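Local structure of GDP-6-deoxy-D-mannose reductase (Pseudomonas aeruginosa, 6X3B) at residues Ala81-Val86 and Leu97-Leu102; Ser125-Gly130 and Pro150-Lys155; Ile182-Lys187 and Arg311-Asp316; Arg201-Leu206 and Asp316-Val321. The protein probably reduces GDP-4-dehydro-6-deoxy-D-mannose to GDP-rhamnose with a bound NADPH, a step toward the O-antigen of the bacterial outer-membrane lipopolysaccharide. All blocks are in the same frame, centred on the assembly; numbering follows the deposited sequence.

In the fold
Interactions 1 and 2 are buried beside the NADPH and touch each other: Asn-100 and Tyr-151 both meet the 81-86 loop, and Asn-100 also bonds Ser-154 of helix 150-169. Their chemistry is polar and directional, with amide, hydroxyl and ammonium groups aimed at the loop backbone or the cofactor. Interaction 3, about 24 Å from either by centres, is partly buried and apolar across its two segments, though Gln-186 in its loop still grips the nicotinamide amide. Interaction 4 lies at the surface, touches no cofactor, and rests on aliphatic contacts round Val-321 and a close polar approach of Gln-204 to Glu-318. Interactions 3 and 4 share Asp-316 and successive turns of helix 306-320, their centres about 12 Å apart.

Interaction 1: residues Ala81-Val86 and Leu97-Leu102; sequences AGQTYV and LQINLL. With NDP (NADPH dihydro-nicotinamide-adenine-dinucleotide phosphate), chain E.
With CG of Asn-100 on the side of CA remote from its carbonyl carbon (chi1 -71°) and its amide scarcely twisted from there, the side chain swings off helix 93-114 to meet the backbone of Gln-83 with both ends. OD1 of Asn-100 takes the N-H of Gln-83 at 2.8 Å on an in-plane lone pair, with a nearly straight N-H...O angle. ND2 of Asn-100 gives a hydrogen to O of Gln-83 at 3.0 Å, straighter still at 172° and almost within the amide plane. This two-point grip fixes the amide's rotation; ND2 also bonds Ser-154 OG. Gly-82 lies against the same oxygen, its CA 3.3 Å from OD1 of Asn-100, so the loop comes in very close to the helix. Beside this, CG2 of Ile-99 packs on Gly-82 CA and Gln-83 N, and CD1 of Ile-99 meets CB of Gln-83 at 4.1 Å. The amide of Gln-83 leads away from Ile-99 and Asn-100: OE1 receives Tyr-85 N, and NE2 bonds both Tyr-85 O and Thr-96 OG1, one turn earlier on helix 93-114. A water donates to both Ala-81 O and Ile-99 O. On the cofactor side, Gly-82 N bonds O4B of the adenine ribose of the NADPH at 3.1 Å, while Thr-84 OG1 bonds its phosphate oxygen O1A at 2.8 Å. Asn-100 clasps the loop after strand 76-79 on one side while Gly-82 and Thr-84 bond the dinucleotide, consistent with the Rossmann-type cofactor site of the epimerase/dehydratase family.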
# COMPACT_ATOMS: atom_id res chain seq x y z
N ALA A 81 -9.32 7.26 13.22
CA ALA A 81 -8.45 6.87 14.33
C ALA A 81 -7.15 6.24 13.85
O ALA A 81 -7.12 5.47 12.89
CB ALA A 81 -9.17 5.89 15.25
N GLY A 82 -6.07 6.53 14.56
CA GLY A 82 -4.81 5.91 14.25
C GLY A 82 -3.64 6.64 14.87
O GLY A 82 -3.81 7.58 15.65
N GLN A 83 -2.46 6.20 14.48
CA GLN A 83 -1.19 6.74 14.94
C GLN A 83 -0.79 7.76 13.88
O GLN A 83 -0.51 7.40 12.73
CB GLN A 83 -0.18 5.61 15.09
CG GLN A 83 1.00 5.94 16.03
CD GLN A 83 1.72 7.19 15.59
OE1 GLN A 83 1.43 8.28 16.06
NE2 GLN A 83 2.63 7.04 14.61
N THR A 84 -0.80 9.04 14.24
CA THR A 84 -0.76 10.08 13.23
C THR A 84 0.52 10.91 13.27
O THR A 84 0.62 11.91 12.56
CB THR A 84 -1.96 11.01 13.38
OG1 THR A 84 -1.81 11.78 14.59
CG2 THR A 84 -3.25 10.19 13.47
N TYR A 85 1.49 10.53 14.09
CA TYR A 85 2.70 11.31 14.30
C TYR A 85 3.87 10.66 13.55
O TYR A 85 4.23 9.52 13.83
CB TYR A 85 2.99 11.41 15.80
CG TYR A 85 4.03 12.46 16.20
CD1 TYR A 85 3.97 13.76 15.70
CD2 TYR A 85 5.05 12.15 17.11
CE1 TYR A 85 4.92 14.73 16.07
CE2 TYR A 85 5.98 13.10 17.49
CZ TYR A 85 5.92 14.38 16.98
OH TYR A 85 6.86 15.31 17.36
N VAL A 86 4.46 11.40 12.60
CA VAL A 86 5.57 10.84 11.83
C VAL A 86 6.77 10.47 12.70
O VAL A 86 7.30 9.36 12.53
CB VAL A 86 5.95 11.80 10.67
CG1 VAL A 86 7.21 11.31 9.95
CG2 VAL A 86 4.75 11.93 9.68
N LEU A 97 2.27 0.42 11.84
CA LEU A 97 1.61 -0.45 10.87
C LEU A 97 0.49 -1.25 11.53
O LEU A 97 -0.58 -1.39 10.94
CB LEU A 97 2.63 -1.39 10.22
CG LEU A 97 3.63 -0.68 9.32
CD1 LEU A 97 4.73 -1.68 8.93
CD2 LEU A 97 2.95 -0.11 8.07
N GLN A 98 0.72 -1.76 12.75
CA GLN A 98 -0.31 -2.51 13.45
C GLN A 98 -1.56 -1.66 13.66
O GLN A 98 -2.68 -2.10 13.38
CB GLN A 98 0.21 -3.03 14.80
CG GLN A 98 1.40 -4.03 14.72
CD GLN A 98 1.00 -5.38 14.15
OE1 GLN A 98 -0.19 -5.66 13.96
NE2 GLN A 98 1.99 -6.22 13.86
N ILE A 99 -1.38 -0.44 14.19
CA ILE A 99 -2.52 0.41 14.50
C ILE A 99 -3.23 0.84 13.21
O ILE A 99 -4.46 0.73 13.09
CB ILE A 99 -2.07 1.65 15.30
CG1 ILE A 99 -1.50 1.23 16.66
CG2 ILE A 99 -3.24 2.65 15.42
CD1 ILE A 99 -0.98 2.39 17.50
N ASN A 100 -2.46 1.35 12.25
CA ASN A 100 -3.09 1.99 11.11
C ASN A 100 -3.57 0.99 10.07
O ASN A 100 -4.57 1.24 9.39
CB ASN A 100 -2.14 3.00 10.48
CG ASN A 100 -1.95 4.23 11.35
OD1 ASN A 100 -2.61 4.40 12.38
ND2 ASN A 100 -1.03 5.11 10.93
N LEU A 101 -2.90 -0.16 9.95
CA LEU A 101 -3.32 -1.13 8.94
C LEU A 101 -4.10 -2.27 9.57
O LEU A 101 -5.24 -2.54 9.18
CB LEU A 101 -2.11 -1.67 8.16
CG LEU A 101 -2.48 -2.69 7.10
CD1 LEU A 101 -3.39 -2.04 6.04
CD2 LEU A 101 -1.19 -3.20 6.45
N LEU A 102 -3.49 -2.97 10.53
CA LEU A 102 -4.19 -4.07 11.18
C LEU A 102 -5.38 -3.55 11.99
O LEU A 102 -6.40 -4.24 12.09
CB LEU A 102 -3.23 -4.87 12.06
CG LEU A 102 -2.40 -5.92 11.29
CD1 LEU A 102 -3.33 -6.92 10.61
CD2 LEU A 102 -1.51 -5.29 10.24
PA NDP E . -5.10 12.47 16.39
O1A NDP E . -3.79 11.79 16.61
O2A NDP E . -5.31 13.83 16.97
O5B NDP E . -6.28 11.50 16.88
C5B NDP E . -6.13 10.07 16.72
C4B NDP E . -7.36 9.39 17.26
O4B NDP E . -7.22 7.95 17.08
C3B NDP E . -7.64 9.60 18.75
O3B NDP E . -9.04 9.79 18.98
C2B NDP E . -7.13 8.31 19.38
O2B NDP E . -7.84 8.02 20.59
C1B NDP E . -7.48 7.30 18.30
N9A NDP E . -6.70 6.08 18.36
C8A NDP E . -5.34 5.96 18.24
N7A NDP E . -4.91 4.73 18.34
C5A NDP E . -6.06 3.98 18.54
C6A NDP E . -6.28 2.60 18.71
N6A NDP E . -5.28 1.73 18.72
N1A NDP E . -7.55 2.18 18.88
C2A NDP E . -8.53 3.09 18.87
N3A NDP E . -8.45 4.41 18.71
C4A NDP E . -7.17 4.80 18.55
O3 NDP E . -5.39 12.54 14.82
PN NDP E . -5.96 13.74 13.92
O1N NDP E . -7.35 14.05 14.36
O2N NDP E . -4.95 14.84 13.90
O5D NDP E . -6.00 13.04 12.47
C5D NDP E . -7.24 12.45 12.02
C4D NDP E . -6.99 11.69 10.74
O4D NDP E . -6.53 12.62 9.73
C3D NDP E . -5.92 10.59 10.82
O3D NDP E . -6.29 9.46 10.04
C2D NDP E . -4.69 11.30 10.27
O2D NDP E . -3.73 10.40 9.72
C1D NDP E . -5.30 12.19 9.19
N1N NDP E . -4.46 13.39 8.90
C2N NDP E . -4.37 14.42 9.79
C3N NDP E . -3.73 15.59 9.48
C7N NDP E . -3.45 16.55 10.57
O7N NDP E . -2.80 17.57 10.34
N7N NDP E . -3.91 16.27 11.79
C4N NDP E . -3.36 15.83 8.06
C5N NDP E . -3.45 14.64 7.20
C6N NDP E . -3.76 13.47 7.72
P2B NDP E . -6.85 8.04 21.87
O1X NDP E . -7.73 7.72 23.06
O2X NDP E . -5.80 6.98 21.63
O3X NDP E . -6.25 9.43 21.95
O HOH W 1 -6.53 2.58 12.14

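Interaction 2: residues Ser125-Gly130 and Pro150-Lys155; sequences SGDVYG and PYAVSK. With NDP (NADPH dihydro-nicotinamide-adenine-dinucleotide phosphate), chain E.
Tyr-151 and Ser-125 meet where the phenol reaches the nicotinamide ribose: CB of Ser-125 lies 3.5 Å from OH of Tyr-151, and a water joins OG of Ser-125 to that same hydroxyl. OH of Tyr-151 also makes a short 2.5 Å hydrogen bond with O2D of the NADPH, which lies at the edge of the ring, near its plane. Lys-155 NZ donates to O2D and, at 2.8 Å, to O3D of the cofactor, so O2D is held by two side chains. A chi1 of -59° sets CG of Lys-155 over the tyrosine face, toward the rim, and bends at chi2 and chi3 lead NZ on to the ribose. Ser-125, Tyr-151 and Lys-155 match the Ser-Tyr-Lys pattern of short-chain dehydrogenases, the last two spaced as in its YxxxK motif. Behind them, OG of Ser-125 accepts Asp-127 N at 2.9 Å, an ST turn that starts the 3-10 segment. OD2 of Asp-127 approaches the tyrosine's edge at CD2 and bonds Asn-149 ND2. Further out, CB of Ala-152 sits 3.6 Å from O of Asp-127, and CG1 of Val-128 meets CB of Lys-155 at 3.8 Å. Lys-155 NZ has another acceptor in Ile-123 O.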
# COMPACT_ATOMS: atom_id res chain seq x y z
N SER A 125 -3.95 10.52 3.78
CA SER A 125 -3.17 11.74 3.95
C SER A 125 -2.51 12.10 2.63
O SER A 125 -2.07 11.22 1.90
CB SER A 125 -2.09 11.58 5.02
OG SER A 125 -1.19 12.67 4.96
N GLY A 126 -2.44 13.40 2.33
CA GLY A 126 -1.65 13.85 1.19
C GLY A 126 -0.18 13.53 1.33
O GLY A 126 0.57 13.67 0.35
N ASP A 127 0.26 13.10 2.51
CA ASP A 127 1.64 12.71 2.73
C ASP A 127 1.99 11.43 1.98
O ASP A 127 3.18 11.15 1.80
CB ASP A 127 1.90 12.56 4.25
CG ASP A 127 3.38 12.53 4.61
OD1 ASP A 127 4.17 13.32 4.03
OD2 ASP A 127 3.75 11.74 5.51
N VAL A 128 1.01 10.65 1.51
CA VAL A 128 1.36 9.44 0.76
C VAL A 128 2.10 9.76 -0.53
O VAL A 128 2.84 8.91 -1.04
CB VAL A 128 0.13 8.57 0.45
CG1 VAL A 128 -0.56 8.09 1.73
CG2 VAL A 128 -0.84 9.35 -0.45
N TYR A 129 1.92 10.96 -1.09
CA TYR A 129 2.52 11.22 -2.39
C TYR A 129 4.05 11.28 -2.32
O TYR A 129 4.71 10.91 -3.30
CB TYR A 129 1.98 12.51 -3.00
CG TYR A 129 0.54 12.40 -3.47
CD1 TYR A 129 0.21 11.68 -4.62
CD2 TYR A 129 -0.48 13.01 -2.76
CE1 TYR A 129 -1.11 11.59 -5.06
CE2 TYR A 129 -1.80 12.90 -3.17
CZ TYR A 129 -2.11 12.20 -4.32
OH TYR A 129 -3.41 12.10 -4.73
N GLY A 130 4.62 11.71 -1.20
CA GLY A 130 6.07 11.82 -1.14
C GLY A 130 6.61 13.00 -1.95
O GLY A 130 6.00 14.06 -2.04
N PRO A 150 7.22 5.75 7.50
CA PRO A 150 6.32 4.62 7.81
C PRO A 150 4.87 5.02 8.05
O PRO A 150 3.97 4.19 7.86
CB PRO A 150 6.94 4.00 9.07
CG PRO A 150 8.34 4.58 9.16
CD PRO A 150 8.25 5.93 8.54
N TYR A 151 4.61 6.24 8.52
CA TYR A 151 3.21 6.68 8.61
C TYR A 151 2.58 6.76 7.22
O TYR A 151 1.49 6.24 7.00
CB TYR A 151 3.14 8.03 9.31
CG TYR A 151 1.87 8.80 9.08
CD1 TYR A 151 0.72 8.55 9.85
CD2 TYR A 151 1.81 9.80 8.12
CE1 TYR A 151 -0.45 9.28 9.65
CE2 TYR A 151 0.65 10.54 7.91
CZ TYR A 151 -0.48 10.27 8.68
OH TYR A 151 -1.62 11.00 8.48
N ALA A 152 3.29 7.39 6.27
CA ALA A 152 2.72 7.50 4.93
C ALA A 152 2.59 6.12 4.28
O ALA A 152 1.60 5.86 3.59
CB ALA A 152 3.56 8.44 4.07
N VAL A 153 3.55 5.22 4.54
CA VAL A 153 3.44 3.83 4.08
C VAL A 153 2.16 3.19 4.62
O VAL A 153 1.38 2.59 3.87
CB VAL A 153 4.68 3.03 4.51
CG1 VAL A 153 4.46 1.52 4.31
CG2 VAL A 153 5.93 3.49 3.71
N SER A 154 1.92 3.33 5.93
CA SER A 154 0.75 2.71 6.54
C SER A 154 -0.56 3.29 6.01
O SER A 154 -1.54 2.56 5.88
CB SER A 154 0.82 2.84 8.07
OG SER A 154 0.46 4.15 8.48
N LYS A 155 -0.58 4.59 5.67
CA LYS A 155 -1.80 5.17 5.11
C LYS A 155 -2.09 4.61 3.71
O LYS A 155 -3.23 4.26 3.41
CB LYS A 155 -1.71 6.69 5.05
CG LYS A 155 -1.47 7.38 6.37
CD LYS A 155 -2.60 7.11 7.38
CE LYS A 155 -3.57 8.27 7.40
NZ LYS A 155 -4.72 7.99 8.29
PA NDP E . -5.10 12.47 16.39
O1A NDP E . -3.79 11.79 16.61
O2A NDP E . -5.31 13.83 16.97
O5B NDP E . -6.28 11.50 16.88
C5B NDP E . -6.13 10.07 16.72
C4B NDP E . -7.36 9.39 17.26
O4B NDP E . -7.22 7.95 17.08
C3B NDP E . -7.64 9.60 18.75
O3B NDP E . -9.04 9.79 18.98
C2B NDP E . -7.13 8.31 19.38
O2B NDP E . -7.84 8.02 20.59
C1B NDP E . -7.48 7.30 18.30
N9A NDP E . -6.70 6.08 18.36
C8A NDP E . -5.34 5.96 18.24
N7A NDP E . -4.91 4.73 18.34
C5A NDP E . -6.06 3.98 18.54
C6A NDP E . -6.28 2.60 18.71
N6A NDP E . -5.28 1.73 18.72
N1A NDP E . -7.55 2.18 18.88
C2A NDP E . -8.53 3.09 18.87
N3A NDP E . -8.45 4.41 18.71
C4A NDP E . -7.17 4.80 18.55
O3 NDP E . -5.39 12.54 14.82
PN NDP E . -5.96 13.74 13.92
O1N NDP E . -7.35 14.05 14.36
O2N NDP E . -4.95 14.84 13.90
O5D NDP E . -6.00 13.04 12.47
C5D NDP E . -7.24 12.45 12.02
C4D NDP E . -6.99 11.69 10.74
O4D NDP E . -6.53 12.62 9.73
C3D NDP E . -5.92 10.59 10.82
O3D NDP E . -6.29 9.46 10.04
C2D NDP E . -4.69 11.30 10.27
O2D NDP E . -3.73 10.40 9.72
C1D NDP E . -5.30 12.19 9.19
N1N NDP E . -4.46 13.39 8.90
C2N NDP E . -4.37 14.42 9.79
C3N NDP E . -3.73 15.59 9.48
C7N NDP E . -3.45 16.55 10.57
O7N NDP E . -2.80 17.57 10.34
N7N NDP E . -3.91 16.27 11.79
C4N NDP E . -3.36 15.83 8.06
C5N NDP E . -3.45 14.64 7.20
C6N NDP E . -3.76 13.47 7.72
P2B NDP E . -6.85 8.04 21.87
O1X NDP E . -7.73 7.72 23.06
O2X NDP E . -5.80 6.98 21.63
O3X NDP E . -6.25 9.43 21.95
O HOH W 2 -0.42 13.54 7.35

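Interaction 3: residues Ile182-Lys187 and Arg311-Asp316; sequences IGPGQK and RAILSD. With NDP (NADPH dihydro-nicotinamide-adenine-dinucleotide phosphate), chain E.
A type II beta turn, Gly-183 to Gln-186, follows strand 172-182 and rests its proline corner on helix 306-320. Pro-184 and Ile-313 lie closest along the backbones and share most of the buried surface. CG2 of Ile-313 does the touching: CG2 of Ile-313 presses 3.4 Å from C of Gly-183 and 3.6 Å from N of Pro-184, against the peptide link that enters the turn. With chi1 at 62°, CG1 of Ile-313 is wedged between N and the carbonyl carbon, and CG2 falls opposite the latter, facing the loop. CD of Pro-184 meets this methyl across a roughly right-angled crossing, while CG2 of Ile-182 comes within 4.1 Å of CG2 of Ile-313. The next helical turn supplies Asp-316, whose CB and carboxylate carbon pack on the pyrrolidine; CG of Asp-316 is 3.6 Å from CB of Pro-184. OD2 of Asp-316 has Arg-320 as its partner. The loop thus joins the end of strand 172-182 of the Rossmann-type core to the C-terminal helix 306-320, which also packs through Ile-313 on helix 191-203. Within the turn, Gln-186 N bonds O of Gly-183 at 3.2 Å. At the last position of the turn, Gln-186 reaches the carboxamide of the NADPH: NE2 donates to O7N at 2.7 Å, and OE1 accepts a weak bond from N7N, pairing amide with amide. OE1 of Gln-186 also receives the N-H of Lys-187, which steadies the amide's orientation, while Lys-187 NZ bonds Thr-84 OG1 of the 81-86 loop.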
# COMPACT_ATOMS: atom_id res chain seq x y z
N ILE A 182 -5.49 23.24 9.42
CA ILE A 182 -5.27 24.35 10.38
C ILE A 182 -6.48 24.36 11.32
O ILE A 182 -7.61 24.39 10.82
CB ILE A 182 -5.10 25.72 9.69
CG1 ILE A 182 -3.91 25.73 8.73
CG2 ILE A 182 -4.99 26.82 10.72
CD1 ILE A 182 -3.71 27.06 8.04
N GLY A 183 -6.25 24.29 12.63
CA GLY A 183 -7.36 24.35 13.56
C GLY A 183 -6.92 24.30 15.01
O GLY A 183 -5.81 23.88 15.34
N PRO A 184 -7.79 24.76 15.90
CA PRO A 184 -7.54 24.55 17.34
C PRO A 184 -7.39 23.07 17.64
O PRO A 184 -8.19 22.25 17.19
CB PRO A 184 -8.79 25.15 18.00
CG PRO A 184 -9.33 26.11 17.01
CD PRO A 184 -8.99 25.57 15.64
N GLY A 185 -6.34 22.74 18.40
CA GLY A 185 -6.08 21.37 18.78
C GLY A 185 -5.08 20.64 17.91
O GLY A 185 -4.70 19.51 18.24
N GLN A 186 -4.64 21.25 16.81
CA GLN A 186 -3.63 20.64 15.94
C GLN A 186 -2.35 20.34 16.74
O GLN A 186 -2.10 20.93 17.79
CB GLN A 186 -3.35 21.57 14.76
CG GLN A 186 -2.26 21.13 13.80
CD GLN A 186 -2.60 19.85 13.06
OE1 GLN A 186 -2.75 18.79 13.67
NE2 GLN A 186 -2.71 19.93 11.74
N LYS A 187 -1.54 19.39 16.24
CA LYS A 187 -0.28 19.04 16.90
C LYS A 187 0.64 20.25 17.01
O LYS A 187 0.92 20.92 16.01
CB LYS A 187 0.47 17.96 16.10
CG LYS A 187 -0.20 16.64 15.98
CD LYS A 187 0.48 15.83 14.88
CE LYS A 187 -0.30 14.58 14.55
NZ LYS A 187 0.39 13.44 15.19
N ARG A 311 -6.81 33.46 12.83
CA ARG A 311 -7.38 34.13 14.00
C ARG A 311 -7.97 33.11 14.96
O ARG A 311 -7.80 33.22 16.18
CB ARG A 311 -8.44 35.13 13.56
CG ARG A 311 -8.89 36.07 14.69
CD ARG A 311 -9.78 37.17 14.17
NE ARG A 311 -10.78 36.64 13.25
CZ ARG A 311 -10.87 36.96 11.97
NH1 ARG A 311 -10.05 37.85 11.44
NH2 ARG A 311 -11.83 36.42 11.23
N ALA A 312 -8.63 32.09 14.42
CA ALA A 312 -9.26 31.08 15.26
C ALA A 312 -8.23 30.36 16.11
O ALA A 312 -8.44 30.17 17.32
CB ALA A 312 -10.07 30.10 14.38
N ILE A 313 -7.07 30.00 15.54
CA ILE A 313 -6.10 29.30 16.37
C ILE A 313 -5.44 30.24 17.38
O ILE A 313 -5.08 29.81 18.49
CB ILE A 313 -5.04 28.53 15.54
CG1 ILE A 313 -4.20 29.46 14.67
CG2 ILE A 313 -5.70 27.45 14.70
CD1 ILE A 313 -3.03 28.73 13.97
N LEU A 314 -5.27 31.52 17.05
CA LEU A 314 -4.73 32.46 18.03
C LEU A 314 -5.71 32.66 19.19
O LEU A 314 -5.31 32.65 20.36
CB LEU A 314 -4.41 33.81 17.39
CG LEU A 314 -3.11 33.93 16.61
CD1 LEU A 314 -3.16 35.22 15.79
CD2 LEU A 314 -1.87 33.89 17.53
N SER A 315 -7.00 32.82 18.87
CA SER A 315 -8.01 33.01 19.91
C SER A 315 -8.09 31.81 20.83
O SER A 315 -8.26 31.96 22.05
CB SER A 315 -9.39 33.24 19.29
OG SER A 315 -9.36 34.31 18.37
N ASP A 316 -8.02 30.60 20.27
CA ASP A 316 -8.05 29.42 21.10
C ASP A 316 -6.89 29.42 22.09
O ASP A 316 -7.07 29.11 23.27
CB ASP A 316 -8.01 28.16 20.24
CG ASP A 316 -8.08 26.90 21.08
OD1 ASP A 316 -9.15 26.66 21.69
OD2 ASP A 316 -7.07 26.16 21.14
PA NDP E . -5.10 12.47 16.39
O1A NDP E . -3.79 11.79 16.61
O2A NDP E . -5.31 13.83 16.97
O5B NDP E . -6.28 11.50 16.88
C5B NDP E . -6.13 10.07 16.72
C4B NDP E . -7.36 9.39 17.26
O4B NDP E . -7.22 7.95 17.08
C3B NDP E . -7.64 9.60 18.75
O3B NDP E . -9.04 9.79 18.98
C2B NDP E . -7.13 8.31 19.38
O2B NDP E . -7.84 8.02 20.59
C1B NDP E . -7.48 7.30 18.30
N9A NDP E . -6.70 6.08 18.36
C8A NDP E . -5.34 5.96 18.24
N7A NDP E . -4.91 4.73 18.34
C5A NDP E . -6.06 3.98 18.54
C6A NDP E . -6.28 2.60 18.71
N6A NDP E . -5.28 1.73 18.72
N1A NDP E . -7.55 2.18 18.88
C2A NDP E . -8.53 3.09 18.87
N3A NDP E . -8.45 4.41 18.71
C4A NDP E . -7.17 4.80 18.55
O3 NDP E . -5.39 12.54 14.82
PN NDP E . -5.96 13.74 13.92
O1N NDP E . -7.35 14.05 14.36
O2N NDP E . -4.95 14.84 13.90
O5D NDP E . -6.00 13.04 12.47
C5D NDP E . -7.24 12.45 12.02
C4D NDP E . -6.99 11.69 10.74
O4D NDP E . -6.53 12.62 9.73
C3D NDP E . -5.92 10.59 10.82
O3D NDP E . -6.29 9.46 10.04
C2D NDP E . -4.69 11.30 10.27
O2D NDP E . -3.73 10.40 9.72
C1D NDP E . -5.30 12.19 9.19
N1N NDP E . -4.46 13.39 8.90
C2N NDP E . -4.37 14.42 9.79
C3N NDP E . -3.73 15.59 9.48
C7N NDP E . -3.45 16.55 10.57
O7N NDP E . -2.80 17.57 10.34
N7N NDP E . -3.91 16.27 11.79
C4N NDP E . -3.36 15.83 8.06
C5N NDP E . -3.45 14.64 7.20
C6N NDP E . -3.76 13.47 7.72
P2B NDP E . -6.85 8.04 21.87
O1X NDP E . -7.73 7.72 23.06
O2X NDP E . -5.80 6.98 21.63
O3X NDP E . -6.25 9.43 21.95

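Interaction 4: residues Arg201-Leu206 and Asp316-Val321; sequences RMKQGL and DWESRV
Aliphatic contacts carry much of this surface meeting, centred on Val-321. CG1 of Val-321 meets CG of Arg-201 at 3.9 Å, the two side chains running at a slant to each other. CG2 of Val-321 lies, more loosely, 4.4 Å from CD1 of Leu-206. With chi1 near -48°, CG2 of Val-321 is set between N and the carbonyl carbon while CG1 stands opposite the latter, so each methyl faces a different partner. Among polar approaches, NE2 of Gln-204 comes 2.9 Å from O of Glu-318 near the end of helix 306-320, and the same NE2 of Gln-204 makes a methyl-to-amide contact of 3.4 Å with CG2 of Val-321. Charged groups stay farther apart: NZ of Lys-203 is 5.4 Å from OE1 of Glu-318 and bonds Ala-266 O instead. Within 316-321, Arg-320 NH1 makes a 2.6 Å salt bridge to OD2 of Asp-316, in the plane of the Arg-320 guanidinium, with the ring of Trp-317 under one guanidinium face. CB of Leu-206 sits over the centre of the Arg-201 guanidinium, whose NE bonds Gln-207. Backbone bonds from Leu-206 N to Arg-201 O and from Gly-205 N to Met-202 O close helix 191-203 in a Schellman motif, with Gly-205 as C-prime residue.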
# COMPACT_ATOMS: atom_id res chain seq x y z
N ARG A 201 1.45 33.60 23.56
CA ARG A 201 2.24 33.81 24.78
C ARG A 201 2.90 35.18 24.78
O ARG A 201 2.97 35.84 25.82
CB ARG A 201 3.27 32.69 24.94
CG ARG A 201 2.64 31.34 25.28
CD ARG A 201 3.63 30.18 25.21
NE ARG A 201 4.84 30.44 25.98
CZ ARG A 201 4.94 30.23 27.29
NH1 ARG A 201 3.90 29.75 27.97
NH2 ARG A 201 6.07 30.49 27.91
N MET A 202 3.36 35.64 23.61
CA MET A 202 3.91 36.99 23.52
C MET A 202 2.85 38.04 23.86
O MET A 202 3.15 39.03 24.55
CB MET A 202 4.47 37.24 22.13
CG MET A 202 5.52 36.27 21.69
SD MET A 202 5.91 36.62 19.97
CE MET A 202 6.97 35.21 19.60
N LYS A 203 1.62 37.87 23.36
CA LYS A 203 0.56 38.83 23.66
C LYS A 203 0.39 39.01 25.17
O LYS A 203 0.09 40.11 25.64
CB LYS A 203 -0.77 38.35 23.07
CG LYS A 203 -0.91 38.49 21.55
CD LYS A 203 -2.30 38.02 21.11
CE LYS A 203 -3.40 38.94 21.63
NZ LYS A 203 -3.32 40.27 20.97
N GLN A 204 0.55 37.93 25.93
CA GLN A 204 0.34 37.96 27.36
C GLN A 204 1.64 38.14 28.14
O GLN A 204 1.65 37.92 29.35
CB GLN A 204 -0.36 36.69 27.81
CG GLN A 204 -1.55 36.35 26.94
CD GLN A 204 -2.69 35.81 27.75
OE1 GLN A 204 -2.84 36.15 28.93
NE2 GLN A 204 -3.51 34.97 27.13
N GLY A 205 2.71 38.52 27.46
CA GLY A 205 3.99 38.74 28.13
C GLY A 205 4.61 37.51 28.75
O GLY A 205 5.40 37.63 29.69
N LEU A 206 4.28 36.31 28.25
CA LEU A 206 4.82 35.07 28.79
C LEU A 206 6.09 34.61 28.08
O LEU A 206 6.72 33.66 28.54
CB LEU A 206 3.77 33.96 28.72
CG LEU A 206 2.57 34.18 29.64
CD1 LEU A 206 1.55 33.08 29.47
CD2 LEU A 206 3.04 34.26 31.08
N ASP A 316 -8.02 30.60 20.27
CA ASP A 316 -8.05 29.42 21.10
C ASP A 316 -6.89 29.42 22.09
O ASP A 316 -7.07 29.11 23.27
CB ASP A 316 -8.01 28.16 20.24
CG ASP A 316 -8.08 26.90 21.08
OD1 ASP A 316 -9.15 26.66 21.69
OD2 ASP A 316 -7.07 26.16 21.14
N TRP A 317 -5.71 29.80 21.60
CA TRP A 317 -4.49 29.82 22.46
C TRP A 317 -4.59 30.87 23.57
O TRP A 317 -4.13 30.59 24.68
CB TRP A 317 -3.24 30.00 21.60
CG TRP A 317 -2.69 28.68 21.14
CD1 TRP A 317 -2.51 28.26 19.86
CD2 TRP A 317 -2.28 27.59 21.98
NE1 TRP A 317 -2.00 26.99 19.85
CE2 TRP A 317 -1.85 26.56 21.14
CE3 TRP A 317 -2.23 27.40 23.37
CZ2 TRP A 317 -1.37 25.35 21.63
CZ3 TRP A 317 -1.76 26.20 23.85
CH2 TRP A 317 -1.34 25.19 22.99
N GLU A 318 -5.21 32.02 23.29
CA GLU A 318 -5.32 33.10 24.31
C GLU A 318 -5.98 32.56 25.58
O GLU A 318 -5.46 32.86 26.67
CB GLU A 318 -6.11 34.28 23.77
CG GLU A 318 -6.76 35.10 24.87
CD GLU A 318 -7.41 36.40 24.42
OE1 GLU A 318 -6.68 37.30 23.98
OE2 GLU A 318 -8.64 36.49 24.51
N SER A 319 -7.06 31.79 25.45
CA SER A 319 -7.81 31.27 26.63
C SER A 319 -7.10 30.09 27.30
O SER A 319 -7.51 29.74 28.42
CB SER A 319 -9.22 30.90 26.25
OG SER A 319 -9.25 30.18 25.03
N ARG A 320 -6.06 29.55 26.66
CA ARG A 320 -5.34 28.37 27.20
C ARG A 320 -4.00 28.78 27.81
O ARG A 320 -3.61 28.17 28.83
CB ARG A 320 -5.19 27.30 26.12
CG ARG A 320 -6.51 26.63 25.74
CD ARG A 320 -6.39 25.89 24.43
NE ARG A 320 -5.35 24.88 24.48
CZ ARG A 320 -4.84 24.26 23.43
NH1 ARG A 320 -5.29 24.54 22.22
NH2 ARG A 320 -3.89 23.36 23.59
N VAL A 321 -3.30 29.74 27.22
CA VAL A 321 -1.98 30.18 27.77
C VAL A 321 -2.24 31.11 28.97
O VAL A 321 -2.16 30.61 30.10
CB VAL A 321 -1.09 30.85 26.71
CG1 VAL A 321 -1.03 30.05 25.43
CG2 VAL A 321 -1.54 32.28 26.43